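Putative branched-chain amino acid transport system substrate-binding protein (Rhodopseudomonas palustris, PDB 3TX6) probably captures lignin-derived aromatic acids, such as p-coumaric acid and its relatives, in the periplasm for uptake by an ABC transporter. Local coordinates at residues T13-G18 with S76-P81; V138-Y143 with A193-A198; Y143-G148 with F172-T177. All coordinates share one frame; numbering follows the deposited sequence.

The three contacts sit in the two lobes that close on 3-(4-hydroxy-phenyl)pyruvic acid. Interaction 1 belongs to one lobe, interactions 2 and 3 to the other. Interactions 2 and 3 share Tyr143, with centres about 11 Å apart: the sheet of interaction 2 ends where the ligand-binding turns of interaction 3 begin, and Gly142 O lies 3.0 Å from Phe172 N, a probable hydrogen bond. Across the cleft, interactions 1 and 3 have centres about 14 Å apart, both touch the ligand, and pack directly, Pro80 CD lying 3.6 Å from Arg174 NH1. Interactions 1 and 2 do not touch; their nearest atoms are about 6 Å apart.

Interaction 1. Residues T13-G18 with S76-P81; sequences TVTTTG and SSVTPP. With ENO (3-(4-hydroxy-phenyl)pyruvic acid), chain D.
Ser77 turns its hydroxyl to the backbone of Thr15, and the bond from Thr15 N to Ser77 OG is short (2.9 Å) and nearly straight, at 164°. The group gets there because OG stands opposite the carbonyl carbon and beside its own backbone N (chi1 -60°). Ser77 OG also bonds to Glu27 and lies 3.5 Å from Val14 CB, an apolar neighbour that offers no rival donor or acceptor. From the loop after strand 8-14, Thr15 sets its CB and OG1 alongside Ser77 CB. Ser76 holds its hydroxyl stretched away from its own N (chi1 176°), which brings OG to 3.4 Å from Thr15 OG1. Both hydroxyls have a firmer partner in the carboxylate of Asp50, Ser76 at OD2 and Thr15 at OD1, while Thr13 OG1 joins Ser76 at OD2. Small hydroxyl residues suit this spot, since three of them gather round the carboxylate of Asp50. Beside them Thr13 O, buried without a conventional donor, is met by Ser76 CA in a CA-H...O contact of 3.2 Å. Strand 8-14 lies next to strand 72-75 in the parallel part of the sheet, and here their C-terminal ends run into the loops that carry the binding site, as in other Rossmann-like lobes of periplasmic binding proteins. The peptide bond before Ser76 is cis, and three residues on the chain enters helix 79-92, with Val78 at the N-cap position. At the start of the helix, Thr79 N gives a bond of 2.8 Å to carboxylate oxygen O2 of ENO. Thr79 OG1 lies within reach of both Pro101 O and the keto oxygen O4 of ENO (2.9 Å). Val78 CG1 packs against the same carboxylate, 3.5 Å from O1, with an apolar branch.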
loop_
_atom_site.group_PDB
_atom_site.type_symbol
_atom_site.label_atom_id
_atom_site.label_comp_id
_atom_site.label_asym_id
_atom_site.label_seq_id
_atom_site.Cartn_x
_atom_site.Cartn_y
_atom_site.Cartn_z
ATOM N N THR A 13 -11.134 7.740 -4.258
ATOM C CA THR A 13 -10.270 8.905 -4.320
ATOM C C THR A 13 -8.831 8.458 -4.266
ATOM O O THR A 13 -8.436 7.741 -3.351
ATOM C CB THR A 13 -10.600 9.974 -3.208
ATOM O OG1 THR A 13 -9.823 11.183 -3.448
ATOM C CG2 THR A 13 -10.477 9.462 -1.786
ATOM N N VAL A 14 -8.064 8.836 -5.296
ATOM C CA VAL A 14 -6.678 8.506 -5.365
ATOM C C VAL A 14 -5.869 9.706 -5.849
ATOM O O VAL A 14 -6.415 10.741 -6.209
ATOM C CB VAL A 14 -6.444 7.270 -6.275
ATOM C CG1 VAL A 14 -6.919 5.978 -5.612
ATOM C CG2 VAL A 14 -7.046 7.501 -7.656
ATOM N N THR A 15 -4.558 9.559 -5.798
ATOM C CA THR A 15 -3.648 10.672 -6.061
ATOM C C THR A 15 -3.027 10.521 -7.449
ATOM O O THR A 15 -2.067 9.753 -7.663
ATOM C CB THR A 15 -2.541 10.709 -5.001
ATOM O OG1 THR A 15 -3.138 10.695 -3.683
ATOM C CG2 THR A 15 -1.626 11.957 -5.237
ATOM N N THR A 16 -3.578 11.276 -8.386
ATOM C CA THR A 16 -3.147 11.197 -9.772
ATOM C C THR A 16 -2.438 12.477 -10.243
ATOM O O THR A 16 -2.034 12.557 -11.399
ATOM C CB THR A 16 -4.289 10.828 -10.710
ATOM O OG1 THR A 16 -5.316 11.825 -10.650
ATOM C CG2 THR A 16 -4.836 9.479 -10.390
ATOM N N THR A 17 -2.290 13.446 -9.343
ATOM C CA THR A 17 -1.462 14.643 -9.550
ATOM C C THR A 17 -0.624 14.912 -8.299
ATOM O O THR A 17 -0.952 14.400 -7.222
ATOM C CB THR A 17 -2.315 15.910 -9.814
ATOM O OG1 THR A 17 -3.165 16.176 -8.680
ATOM C CG2 THR A 17 -3.132 15.764 -11.065
ATOM N N GLY A 18 0.456 15.677 -8.437
ATOM C CA GLY A 18 1.354 15.957 -7.332
ATOM C C GLY A 18 2.406 14.870 -7.177
ATOM O O GLY A 18 2.469 13.932 -7.988
ATOM N N SER A 76 -6.952 6.596 0.175
ATOM C CA SER A 76 -6.372 7.271 -0.968
ATOM C C SER A 76 -5.029 6.551 -1.242
ATOM O O SER A 76 -4.861 5.415 -0.873
ATOM C CB SER A 76 -6.221 8.786 -0.643
ATOM O OG SER A 76 -5.570 9.514 -1.682
ATOM N N SER A 77 -4.088 7.250 -1.895
ATOM C CA SER A 77 -2.842 6.640 -2.356
ATOM C C SER A 77 -1.698 6.705 -1.327
ATOM O O SER A 77 -0.719 5.970 -1.410
ATOM C CB SER A 77 -2.377 7.318 -3.657
ATOM O OG SER A 77 -3.364 7.167 -4.683
ATOM N N VAL A 78 -1.785 7.682 -0.439
ATOM C CA VAL A 78 -0.758 7.949 0.565
ATOM C C VAL A 78 -1.476 8.176 1.898
ATOM O O VAL A 78 -2.702 8.360 1.923
ATOM C CB VAL A 78 0.213 9.081 0.169
ATOM C CG1 VAL A 78 1.144 8.624 -0.954
ATOM C CG2 VAL A 78 -0.560 10.363 -0.191
ATOM N N THR A 79 -0.715 8.082 2.991
ATOM C CA THR A 79 -1.333 8.021 4.319
ATOM C C THR A 79 -2.153 9.242 4.726
ATOM O O THR A 79 -3.275 9.054 5.196
ATOM C CB THR A 79 -0.307 7.618 5.407
ATOM O OG1 THR A 79 0.218 6.327 5.060
ATOM C CG2 THR A 79 -0.942 7.589 6.788
ATOM N N PRO A 80 -1.652 10.473 4.534
ATOM C CA PRO A 80 -2.432 11.611 5.061
ATOM C C PRO A 80 -3.870 11.719 4.486
ATOM O O PRO A 80 -4.821 11.845 5.253
ATOM C CB PRO A 80 -1.533 12.834 4.746
ATOM C CG PRO A 80 -0.151 12.235 4.813
ATOM C CD PRO A 80 -0.325 10.907 4.106
ATOM N N PRO A 81 -4.039 11.630 3.170
ATOM C CA PRO A 81 -5.434 11.682 2.678
ATOM C C PRO A 81 -6.257 10.417 3.064
ATOM O O PRO A 81 -7.493 10.455 3.098
ATOM C CB PRO A 81 -5.259 11.803 1.172
ATOM C CG PRO A 81 -3.912 11.253 0.885
ATOM C CD PRO A 81 -3.073 11.633 2.082
HETATM O O4 ENO D . 1.186 5.250 2.507
HETATM C C9 ENO D . 1.250 3.198 -0.217
HETATM C C8 ENO D . 0.929 1.880 -0.468
HETATM C C7 ENO D . 1.734 0.835 0.012
HETATM C C6 ENO D . 2.804 1.152 0.826
HETATM C C5 ENO D . 3.151 2.477 1.073
HETATM C C4 ENO D . 2.364 3.525 0.564
HETATM O O3 ENO D . 1.349 -0.474 -0.250
HETATM C C3 ENO D . 2.763 4.960 0.764
HETATM C C2 ENO D . 2.137 5.727 1.864
HETATM C C1 ENO D . 2.596 7.094 2.068
HETATM O O2 ENO D . 2.036 7.767 2.958
HETATM O O1 ENO D . 3.537 7.576 1.369
#

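Interaction 2. Residues V138-Y143 with A193-A198; sequences VGYIGY and AILVGA
Gly139, Ile141 and Tyr143 of one strand lock onto Ala193, Leu195 and Gly197 of its neighbour through five backbone hydrogen bonds, from Gly139 N to Ala193 O at one end to Tyr143 N to Gly197 O at the other; the tightest joins Gly197 N to Ile141 O at 2.7 Å. On one face of the ladder Tyr140 CD1 reaches Leu195 CD2 at 3.9 Å. On the other, the methyls Ile141 CG2 and Val196 CG2 lie side by side, 3.8 Å apart. Gly142 and Gly197 pair with CA atoms only 3.9 Å apart. Glycine fits both places, because a CB on either would run into Tyr140 OH. The strands run parallel, 8° apart, in the core of the Rossmann-like sheet of this lobe, where beta-alpha-beta crossovers keep helices on both faces. Just past strand 193-197, Ala198 CA sits over the face of the Tyr143 ring, 3.9 Å from its centroid, a CH-pi contact, with the small CB of Ala198 also touching the ring at CE1, while Tyr143 OH bonds to Ser199. Farther out, helix 146-161 covers Val138, Tyr140 and Leu195, and Tyr140 OH makes a weak bond to Gly148 O. Helix 200-213 covers Ile141, Ile194 and Val196 from the opposite face, and strand 165-172 bonds to the outer edge of strand 137-143.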
loop_
_atom_site.group_PDB
_atom_site.type_symbol
_atom_site.label_atom_id
_atom_site.label_comp_id
_atom_site.label_asym_id
_atom_site.label_seq_id
_atom_site.Cartn_x
_atom_site.Cartn_y
_atom_site.Cartn_z
ATOM N N VAL A 138 21.894 0.425 12.606
ATOM C CA VAL A 138 20.952 0.825 11.570
ATOM C C VAL A 138 20.655 2.326 11.727
ATOM O O VAL A 138 20.580 2.867 12.837
ATOM C CB VAL A 138 19.639 0.001 11.609
ATOM C CG1 VAL A 138 18.872 0.309 12.891
ATOM C CG2 VAL A 138 18.765 0.291 10.363
ATOM N N GLY A 139 20.588 3.016 10.605
ATOM C CA GLY A 139 20.105 4.397 10.627
ATOM C C GLY A 139 18.764 4.460 9.882
ATOM O O GLY A 139 18.442 3.587 9.096
ATOM N N TYR A 140 17.993 5.478 10.189
ATOM C CA TYR A 140 16.664 5.732 9.564
ATOM C C TYR A 140 16.594 7.114 8.981
ATOM O O TYR A 140 17.039 8.087 9.610
ATOM C CB TYR A 140 15.594 5.663 10.630
ATOM C CG TYR A 140 14.174 5.841 10.094
ATOM C CD1 TYR A 140 13.577 4.854 9.322
ATOM C CD2 TYR A 140 13.414 6.991 10.388
ATOM C CE1 TYR A 140 12.266 5.006 8.847
ATOM C CE2 TYR A 140 12.139 7.167 9.870
ATOM C CZ TYR A 140 11.550 6.149 9.138
ATOM O OH TYR A 140 10.281 6.254 8.629
ATOM N N ILE A 141 16.011 7.166 7.782
ATOM C CA ILE A 141 15.635 8.390 7.101
ATOM C C ILE A 141 14.239 8.158 6.550
ATOM O O ILE A 141 14.027 7.256 5.738
ATOM C CB ILE A 141 16.643 8.849 5.995
ATOM C CG1 ILE A 141 16.203 10.220 5.515
ATOM C CG2 ILE A 141 16.855 7.813 4.882
ATOM C CD1 ILE A 141 17.192 11.002 4.663
ATOM N N GLY A 142 13.308 8.976 6.992
ATOM C CA GLY A 142 11.915 8.842 6.553
ATOM C C GLY A 142 11.097 10.109 6.735
ATOM O O GLY A 142 11.563 11.121 7.257
ATOM N N TYR A 143 9.856 10.073 6.270
ATOM C CA TYR A 143 9.008 11.270 6.362
ATOM C C TYR A 143 8.770 11.716 7.772
ATOM O O TYR A 143 8.641 10.900 8.704
ATOM C CB TYR A 143 7.618 11.086 5.742
ATOM C CG TYR A 143 7.569 10.708 4.283
ATOM C CD1 TYR A 143 8.368 11.329 3.337
ATOM C CD2 TYR A 143 6.616 9.813 3.832
ATOM C CE1 TYR A 143 8.272 10.993 2.004
ATOM C CE2 TYR A 143 6.519 9.467 2.509
ATOM C CZ TYR A 143 7.330 10.089 1.578
ATOM O OH TYR A 143 7.233 9.747 0.259
ATOM N N ALA A 193 23.499 -0.569 8.040
ATOM C CA ALA A 193 22.373 -0.537 7.094
ATOM C C ALA A 193 21.579 0.759 7.326
ATOM O O ALA A 193 21.636 1.364 8.400
ATOM C CB ALA A 193 21.483 -1.771 7.226
ATOM N N ILE A 194 20.878 1.245 6.302
ATOM C CA ILE A 194 19.946 2.353 6.510
ATOM C C ILE A 194 18.586 1.944 5.957
ATOM O O ILE A 194 18.512 1.321 4.908
ATOM C CB ILE A 194 20.411 3.643 5.828
ATOM C CG1 ILE A 194 21.638 4.205 6.549
ATOM C CG2 ILE A 194 19.314 4.720 5.820
ATOM C CD1 ILE A 194 22.411 5.229 5.761
ATOM N N LEU A 195 17.538 2.270 6.710
ATOM C CA LEU A 195 16.145 2.032 6.322
ATOM C C LEU A 195 15.595 3.361 5.861
ATOM O O LEU A 195 15.650 4.371 6.590
ATOM C CB LEU A 195 15.257 1.496 7.467
ATOM C CG LEU A 195 13.748 1.404 7.154
ATOM C CD1 LEU A 195 13.537 0.350 6.063
ATOM C CD2 LEU A 195 13.021 1.038 8.475
ATOM N N VAL A 196 15.032 3.347 4.661
ATOM C CA VAL A 196 14.408 4.559 4.115
ATOM C C VAL A 196 12.895 4.399 4.263
ATOM O O VAL A 196 12.358 3.443 3.734
ATOM C CB VAL A 196 14.780 4.760 2.635
ATOM C CG1 VAL A 196 14.056 5.954 2.071
ATOM C CG2 VAL A 196 16.295 4.888 2.451
ATOM N N GLY A 197 12.236 5.321 4.994
ATOM C CA GLY A 197 10.752 5.331 5.234
ATOM C C GLY A 197 10.043 6.398 4.393
ATOM O O GLY A 197 9.714 7.500 4.843
ATOM N N ALA A 198 9.834 6.072 3.127
ATOM C CA ALA A 198 9.290 7.033 2.213
ATOM C C ALA A 198 8.564 6.237 1.111
ATOM O O ALA A 198 8.345 5.033 1.248
ATOM C CB ALA A 198 10.407 7.922 1.678
#

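Interaction 3. Residues Y143-G148 with F172-T177; sequences YSDSYG and FARPDT. With ENO (3-(4-hydroxy-phenyl)pyruvic acid), chain D.
At the ligand-binding end of the second lobe, the turn leading into helix 146-161 meets the loop after strand 165-172, and Arg174 makes the polar link between them and the ligand. Its side chain is extended from CG to NE and lays the guanidinium between Asp145 and the ligand. NE donates in its own plane to the syn lone pair of Asp145 OD2 at 2.7 Å, forming a salt bridge; NH1 adds weaker bonds to both carboxylate oxygens. NH1 also donates to O2 of ENO at 2.7 Å and NH2 to O1 at 2.9 Å, a bidentate grip on the ligand carboxylate at the guanidinium edge. Asp145 offers the opposite charge and, as N-cap, also accepts weakly from Tyr147 N and Gly148 N. The Tyr143 ring lies across one face of the guanidinium, and Arg174 CG sits over the ring's centre, 3.8 Å from the centroid, with ring and guanidinium planes 38° apart. The edge of Tyr143 in turn meets the face of Phe172 in an offset edge-to-face pair, centroids 5.5 Å apart and planes at 62°. Ser144 N bonds to Phe172 O at 2.9 Å, from above the carbonyl plane, and a water accepts from Arg174 N. Tyr147 covers the ligand instead: ENO C2 lies 3.6 Å above its ring, toward the rim, while its OH bonds to Thr222. A leucine in place of Arg174 would probably leave Asp145 without its mate and the ligand carboxylate without its bidentate partner. Arg174 also packs on Val78 and Pro80 of the other lobe, consistent with the closed, Venus-flytrap state of a ligand-loaded periplasmic binding protein.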
loop_
_atom_site.group_PDB
_atom_site.type_symbol
_atom_site.label_atom_id
_atom_site.label_comp_id
_atom_site.label_asym_id
_atom_site.label_seq_id
_atom_site.Cartn_x
_atom_site.Cartn_y
_atom_site.Cartn_z
ATOM N N TYR A 143 9.856 10.073 6.270
ATOM C CA TYR A 143 9.008 11.270 6.362
ATOM C C TYR A 143 8.770 11.716 7.772
ATOM O O TYR A 143 8.641 10.900 8.704
ATOM C CB TYR A 143 7.618 11.086 5.742
ATOM C CG TYR A 143 7.569 10.708 4.283
ATOM C CD1 TYR A 143 8.368 11.329 3.337
ATOM C CD2 TYR A 143 6.616 9.813 3.832
ATOM C CE1 TYR A 143 8.272 10.993 2.004
ATOM C CE2 TYR A 143 6.519 9.467 2.509
ATOM C CZ TYR A 143 7.330 10.089 1.578
ATOM O OH TYR A 143 7.233 9.747 0.259
ATOM N N SER A 144 8.614 13.032 7.902
ATOM C CA SER A 144 8.192 13.691 9.144
ATOM C C SER A 144 6.653 13.733 9.228
ATOM O O SER A 144 6.043 14.783 9.387
ATOM C CB SER A 144 8.799 15.098 9.229
ATOM O OG SER A 144 8.505 15.851 8.071
ATOM N N ASP A 145 6.012 12.587 9.065
ATOM C CA ASP A 145 4.537 12.499 9.226
ATOM C C ASP A 145 4.151 11.066 9.657
ATOM O O ASP A 145 5.030 10.273 9.946
ATOM C CB ASP A 145 3.819 12.993 7.962
ATOM C CG ASP A 145 3.932 12.045 6.761
ATOM O OD1 ASP A 145 4.378 10.912 6.889
ATOM O OD2 ASP A 145 3.627 12.492 5.645
ATOM N N SER A 146 2.860 10.758 9.677
ATOM C CA SER A 146 2.361 9.497 10.240
ATOM C C SER A 146 2.998 8.271 9.582
ATOM O O SER A 146 3.350 7.316 10.272
ATOM C CB SER A 146 0.832 9.428 10.169
ATOM O OG SER A 146 0.362 9.625 8.847
ATOM N N TYR A 147 3.173 8.300 8.261
ATOM C CA TYR A 147 3.790 7.168 7.561
ATOM C C TYR A 147 5.234 6.975 8.031
ATOM O O TYR A 147 5.652 5.846 8.337
ATOM C CB TYR A 147 3.762 7.372 6.035
ATOM C CG TYR A 147 4.354 6.202 5.240
ATOM C CD1 TYR A 147 3.648 5.003 5.060
ATOM C CD2 TYR A 147 5.648 6.280 4.708
ATOM C CE1 TYR A 147 4.202 3.947 4.355
ATOM C CE2 TYR A 147 6.198 5.219 3.984
ATOM C CZ TYR A 147 5.490 4.041 3.838
ATOM O OH TYR A 147 5.982 2.967 3.131
ATOM N N GLY A 148 6.013 8.051 8.050
ATOM C CA GLY A 148 7.388 7.948 8.575
ATOM C C GLY A 148 7.480 7.550 10.045
ATOM O O GLY A 148 8.397 6.845 10.426
ATOM N N PHE A 172 12.597 13.921 6.742
ATOM C CA PHE A 172 12.425 14.961 5.700
ATOM C C PHE A 172 10.945 15.037 5.389
ATOM O O PHE A 172 10.217 14.080 5.726
ATOM C CB PHE A 172 13.258 14.686 4.451
ATOM C CG PHE A 172 12.909 13.439 3.681
ATOM C CD1 PHE A 172 13.261 12.180 4.136
ATOM C CD2 PHE A 172 12.288 13.535 2.433
ATOM C CE1 PHE A 172 13.012 11.049 3.369
ATOM C CE2 PHE A 172 12.032 12.402 1.672
ATOM C CZ PHE A 172 12.410 11.156 2.124
ATOM N N ALA A 173 10.521 16.172 4.818
ATOM C CA ALA A 173 9.148 16.368 4.352
ATOM C C ALA A 173 8.953 15.908 2.908
ATOM O O ALA A 173 9.897 15.955 2.087
ATOM C CB ALA A 173 8.731 17.810 4.518
ATOM N N ARG A 174 7.735 15.398 2.625
ATOM C CA ARG A 174 7.394 14.873 1.295
ATOM C C ARG A 174 7.854 15.769 0.141
ATOM O O ARG A 174 8.383 15.267 -0.854
ATOM C CB ARG A 174 5.881 14.608 1.163
ATOM C CG ARG A 174 5.415 13.441 2.003
ATOM C CD ARG A 174 3.894 13.274 2.007
ATOM N NE ARG A 174 3.581 12.240 2.988
ATOM C CZ ARG A 174 3.384 10.955 2.708
ATOM N NH1 ARG A 174 3.186 10.125 3.700
ATOM N NH2 ARG A 174 3.383 10.495 1.450
ATOM N N PRO A 175 7.614 17.080 0.251
ATOM C CA PRO A 175 7.976 17.978 -0.854
ATOM C C PRO A 175 9.472 18.307 -1.047
ATOM O O PRO A 175 9.814 19.034 -1.970
ATOM C CB PRO A 175 7.221 19.263 -0.518
ATOM C CG PRO A 175 6.246 18.929 0.530
ATOM C CD PRO A 175 6.828 17.785 1.285
ATOM N N ASP A 176 10.350 17.799 -0.194
ATOM C CA ASP A 176 11.772 18.161 -0.282
ATOM C C ASP A 176 12.453 17.551 -1.488
ATOM O O ASP A 176 12.274 16.371 -1.808
ATOM C CB ASP A 176 12.499 17.694 1.010
ATOM C CG ASP A 176 11.997 18.411 2.284
ATOM O OD1 ASP A 176 11.160 19.319 2.166
ATOM O OD2 ASP A 176 12.431 18.058 3.414
ATOM N N THR A 177 13.281 18.348 -2.156
ATOM C CA THR A 177 14.085 17.808 -3.262
ATOM C C THR A 177 15.561 17.600 -2.902
ATOM O O THR A 177 16.339 17.158 -3.751
ATOM C CB THR A 177 13.993 18.738 -4.436
ATOM O OG1 THR A 177 14.304 20.038 -3.934
ATOM C CG2 THR A 177 12.549 18.711 -5.011
HETATM O O4 ENO D . 1.186 5.250 2.507
HETATM C C9 ENO D . 1.250 3.198 -0.217
HETATM C C8 ENO D . 0.929 1.880 -0.468
HETATM C C7 ENO D . 1.734 0.835 0.012
HETATM C C6 ENO D . 2.804 1.152 0.826
HETATM C C5 ENO D . 3.151 2.477 1.073
HETATM C C4 ENO D . 2.364 3.525 0.564
HETATM O O3 ENO D . 1.349 -0.474 -0.250
HETATM C C3 ENO D . 2.763 4.960 0.764
HETATM C C2 ENO D . 2.137 5.727 1.864
HETATM C C1 ENO D . 2.596 7.094 2.068
HETATM O O2 ENO D . 2.036 7.767 2.958
HETATM O O1 ENO D . 3.537 7.576 1.369
HETATM O O HOH W 1 5.742 15.207 5.101
#